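PDB 4CJD: neisseria adhesin A from Neisseria meningitidis, which probably mediates adhesion of the bacterium to human epithelial cells and promotes its uptake by them, acting as a homotrimeric autotransporter on the cell surface. Local coordinates for residues 8-11 and 12-16; 16-19 and 20-24. All blocks are in the same frame, centred on the assembly; numbering follows the deposited sequence.

Interaction 1 of 2, residues 8-11 and 12-16; sequences STDE and IAKAA
I12 N donates to S8 O at 3.0 Å, the first of four i-to-i+4 backbone bonds that wind residues 8-11 and 12-16 into the opening turns of helix 9-28. A13 N to T9 O, K14 N to D10 O and A15 N to E11 O follow. S8 stands at the N-cap, and with E11 it forms a capping box. S8 OG receives E11 N at 3.1 Å, while S8 N gives its hydrogen to E11 OE1, also at 3.1 Å, on the anti lone pair of that oxygen. E11 CG lies beside its own backbone N (chi1 -78°), which sends the carboxylate back toward the start of the helix. On another face, D10 and K14 are one turn apart and their side chains meet at an oblique angle. The lysine chain, extended beyond CG, runs past D10 O, with K14 CG 3.4 Å from D10 O, and ends with K14 NZ 2.7 Å from D10 OD2. NZ sits on the syn side of OD2, and the pair is a salt bridge; K14 NZ also bonds Q43 OE1 of the same chain. D10 OD1 is bonded to T9 OG1 of the third subunit, and T9 OG1 of this chain to D10 OD1 of the second. I12 lays its CG1 against S8 O at 3.3 Å and also packs on L17 of the second subunit, whereas A13 meets I12 of the third. The acids E11 and D10 in the first turn would be expected to suit the positive end of the helix dipole. With one oxygen tied to K14 within the helix and the other to a neighbouring chain, the D10 carboxylate couples the first turn to the trimer interface, and its rotation is probably well fixed.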
loop_
_atom_site.group_PDB
_atom_site.type_symbol
_atom_site.label_atom_id
_atom_site.label_comp_id
_atom_site.label_asym_id
_atom_site.label_seq_id
_atom_site.Cartn_x
_atom_site.Cartn_y
_atom_site.Cartn_z
ATOM N N SER A 8 51.042 -27.619 6.280
ATOM C CA SER A 8 51.414 -28.296 5.040
ATOM C C SER A 8 50.422 -27.970 3.909
ATOM O O SER A 8 49.302 -27.515 4.165
ATOM C CB SER A 8 51.459 -29.805 5.264
ATOM O OG SER A 8 50.143 -30.291 5.510
ATOM N N THR A 9 50.845 -28.209 2.669
ATOM C CA THR A 9 49.961 -28.152 1.499
ATOM C C THR A 9 48.713 -28.990 1.708
ATOM O O THR A 9 47.590 -28.556 1.406
ATOM C CB THR A 9 50.691 -28.645 0.240
ATOM O OG1 THR A 9 51.827 -27.808 0.007
ATOM C CG2 THR A 9 49.773 -28.620 -0.979
ATOM N N ASP A 10 48.898 -30.183 2.251
ATOM C CA ASP A 10 47.774 -31.063 2.529
ATOM C C ASP A 10 46.762 -30.426 3.488
ATOM O O ASP A 10 45.571 -30.487 3.232
ATOM C CB ASP A 10 48.248 -32.395 3.090
ATOM C CG ASP A 10 47.121 -33.417 3.179
ATOM O OD1 ASP A 10 46.585 -33.807 2.115
ATOM O OD2 ASP A 10 46.784 -33.839 4.309
ATOM N N GLU A 11 47.229 -29.810 4.573
ATOM C CA GLU A 11 46.322 -29.143 5.510
ATOM C C GLU A 11 45.609 -27.953 4.876
ATOM O O GLU A 11 44.433 -27.744 5.109
ATOM C CB GLU A 11 47.069 -28.663 6.757
ATOM C CG GLU A 11 47.360 -29.765 7.762
ATOM C CD GLU A 11 48.264 -29.297 8.898
ATOM O OE1 GLU A 11 49.359 -28.755 8.615
ATOM O OE2 GLU A 11 47.866 -29.465 10.073
ATOM N N ILE A 12 46.339 -27.165 4.092
ATOM C CA ILE A 12 45.742 -26.021 3.404
ATOM C C ILE A 12 44.620 -26.489 2.493
ATOM O O ILE A 12 43.502 -25.952 2.523
ATOM C CB ILE A 12 46.816 -25.235 2.581
ATOM C CG1 ILE A 12 47.834 -24.597 3.534
ATOM C CG2 ILE A 12 46.144 -24.182 1.692
ATOM C CD1 ILE A 12 49.048 -23.915 2.853
ATOM N N ALA A 13 44.916 -27.503 1.689
ATOM C CA ALA A 13 43.952 -28.054 0.745
ATOM C C ALA A 13 42.691 -28.528 1.465
ATOM O O ALA A 13 41.584 -28.287 1.008
ATOM C CB ALA A 13 44.576 -29.194 -0.043
ATOM N N LYS A 14 42.874 -29.212 2.594
ATOM C CA LYS A 14 41.734 -29.769 3.342
ATOM C C LYS A 14 40.927 -28.674 3.998
ATOM O O LYS A 14 39.704 -28.737 4.058
ATOM C CB LYS A 14 42.240 -30.785 4.379
ATOM C CG LYS A 14 42.669 -32.097 3.726
ATOM C CD LYS A 14 43.517 -32.971 4.640
ATOM C CE LYS A 14 43.452 -34.423 4.190
ATOM N NZ LYS A 14 44.517 -35.249 4.865
ATOM N N ALA A 15 41.614 -27.641 4.470
ATOM C CA ALA A 15 40.921 -26.517 5.072
ATOM C C ALA A 15 40.131 -25.760 4.003
ATOM O O ALA A 15 39.030 -25.275 4.250
ATOM C CB ALA A 15 41.922 -25.586 5.780
ATOM N N ALA A 16 40.699 -25.656 2.807
ATOM C CA ALA A 16 39.968 -25.037 1.692
ATOM C C ALA A 16 38.734 -25.871 1.316
ATOM O O ALA A 16 37.623 -25.351 1.151
ATOM C CB ALA A 16 40.913 -24.853 0.476
#

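Interaction 2 of 2, residues 16-19 and 20-24; sequences ALVG and VYNNT. Unlike the reference sequence in segment 16-19: G19 (reference Asn). Unlike the reference sequence in segment 20-24: V20 (reference Ser).
V18 and N22, one turn apart on helix 9-28, lie side by side and point the same way. In N22, CB starts out 3.6 Å from G19 O. N22 CG, beside the backbone N (chi1 -84°), folds back along the helix to 3.8 Å from V18 O. At the tip, N22 ND2 donates to V18 O at 2.9 Å and brushes V18 CG1 at 3.6 Å; it also bonds Y37 O of the strand 35-40. V18 O therefore holds two donors, N22 N and N22 ND2, which arrive from opposite faces of its carbonyl plane, ND2 standing 47° out of that plane. Three more backbone bonds, V20 N to A16 O, Y21 N to L17 O and N23 N to G19 O, carry the helix through this turn. A water donates both to G19 O and to N23 OD1, bridging one turn, while N23 ND2 is bonded to T24 OG1 of the second subunit. T24 OG1 of this chain, which takes N23 ND2 of the third subunit, donates to V20 O at 2.8 Å, from above the carbonyl plane. Y21, whose ring lies edge-to-face with that of Y37, reaches T35 O with its hydroxyl. Around the trimer axis A16 meets A16, V20 (Ser in the reference sequence) meets V20 and N23 meets N23 of neighbouring subunits, with polar N23 and T24 linking the chains toward the C-terminal end. The spacing of these layers is consistent with a parallel three-helix coiled coil, here in the head domain of a trimeric autotransporter adhesin.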
loop_
_atom_site.group_PDB
_atom_site.type_symbol
_atom_site.label_atom_id
_atom_site.label_comp_id
_atom_site.label_asym_id
_atom_site.label_seq_id
_atom_site.Cartn_x
_atom_site.Cartn_y
_atom_site.Cartn_z
ATOM N N ALA A 16 40.699 -25.656 2.807
ATOM C CA ALA A 16 39.968 -25.037 1.692
ATOM C C ALA A 16 38.734 -25.871 1.316
ATOM O O ALA A 16 37.623 -25.351 1.151
ATOM C CB ALA A 16 40.913 -24.853 0.476
ATOM N N LEU A 17 38.907 -27.178 1.211
ATOM C CA LEU A 17 37.767 -28.027 0.860
ATOM C C LEU A 17 36.651 -27.908 1.889
ATOM O O LEU A 17 35.477 -27.700 1.536
ATOM C CB LEU A 17 38.193 -29.473 0.712
ATOM C CG LEU A 17 37.187 -30.344 -0.041
ATOM C CD1 LEU A 17 36.995 -29.741 -1.444
ATOM C CD2 LEU A 17 37.748 -31.771 -0.099
ATOM N N VAL A 18 37.009 -27.955 3.168
ATOM C CA VAL A 18 35.996 -27.789 4.205
ATOM C C VAL A 18 35.345 -26.404 4.149
ATOM O O VAL A 18 34.126 -26.281 4.332
ATOM C CB VAL A 18 36.604 -28.043 5.637
ATOM C CG1 VAL A 18 35.711 -27.509 6.706
ATOM C CG2 VAL A 18 36.819 -29.539 5.870
ATOM N N GLY A 19 36.148 -25.353 3.909
ATOM C CA GLY A 19 35.607 -24.005 3.778
ATOM C C GLY A 19 34.597 -23.891 2.636
ATOM O O GLY A 19 33.505 -23.284 2.768
ATOM N N VAL A 20 34.962 -24.476 1.499
ATOM C CA VAL A 20 34.064 -24.533 0.332
ATOM C C VAL A 20 32.729 -25.200 0.677
ATOM O O VAL A 20 31.647 -24.697 0.348
ATOM C CB VAL A 20 34.712 -25.319 -0.862
ATOM C CG1 VAL A 20 33.654 -25.745 -1.861
ATOM C CG2 VAL A 20 35.747 -24.495 -1.543
ATOM N N TYR A 21 32.803 -26.336 1.360
ATOM C CA TYR A 21 31.584 -27.062 1.747
ATOM C C TYR A 21 30.685 -26.188 2.608
ATOM O O TYR A 21 29.507 -26.116 2.389
ATOM C CB TYR A 21 31.943 -28.356 2.497
ATOM C CG TYR A 21 30.760 -29.250 2.869
ATOM C CD1 TYR A 21 30.253 -30.193 1.970
ATOM C CD2 TYR A 21 30.149 -29.145 4.113
ATOM C CE1 TYR A 21 29.171 -31.027 2.324
ATOM C CE2 TYR A 21 29.078 -29.960 4.478
ATOM C CZ TYR A 21 28.592 -30.913 3.590
ATOM O OH TYR A 21 27.528 -31.744 3.974
ATOM N N ASN A 22 31.273 -25.483 3.571
ATOM C CA ASN A 22 30.486 -24.630 4.425
ATOM C C ASN A 22 29.812 -23.467 3.677
ATOM O O ASN A 22 28.647 -23.194 3.898
ATOM C CB ASN A 22 31.381 -24.128 5.573
ATOM C CG ASN A 22 31.447 -25.144 6.705
ATOM O OD1 ASN A 22 30.525 -25.232 7.510
ATOM N ND2 ASN A 22 32.503 -25.954 6.737
ATOM N N ASN A 23 30.533 -22.800 2.775
ATOM C CA ASN A 23 29.932 -21.770 1.936
ATOM C C ASN A 23 28.856 -22.333 1.043
ATOM O O ASN A 23 27.805 -21.703 0.813
ATOM C CB ASN A 23 31.009 -21.088 1.088
ATOM C CG ASN A 23 31.933 -20.218 1.930
ATOM O OD1 ASN A 23 31.625 -19.929 3.061
ATOM N ND2 ASN A 23 33.062 -19.832 1.385
ATOM N N THR A 24 29.099 -23.528 0.513
ATOM C CA THR A 24 28.081 -24.184 -0.326
ATOM C C THR A 24 26.797 -24.461 0.480
ATOM O O THR A 24 25.681 -24.200 -0.003
ATOM C CB THR A 24 28.687 -25.482 -0.949
ATOM O OG1 THR A 24 29.844 -25.102 -1.694
ATOM C CG2 THR A 24 27.684 -26.231 -1.856
HETATM O O HOH W 1 33.757 -21.038 4.984
#

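Overall arrangement
Interactions 1 and 2 are successive segments of the one helix 9-28, sharing A16, with centres about 12 Å apart. Both lie far out in the elongated chain, their centres about 53 and 42 Å from its centre, within the head domain that tops the long trimeric stalk. Interaction 1 begins the helix and interaction 2 carries it on. In each, one side faces the other two subunits and another meets the strand pair 35-40 and 43-48 of the same chain: Q43 for residues 8-16, T35 and Y37 for residues 16-24. I12 of one chain packing on L17 of the next joins the two contacts across the trimer.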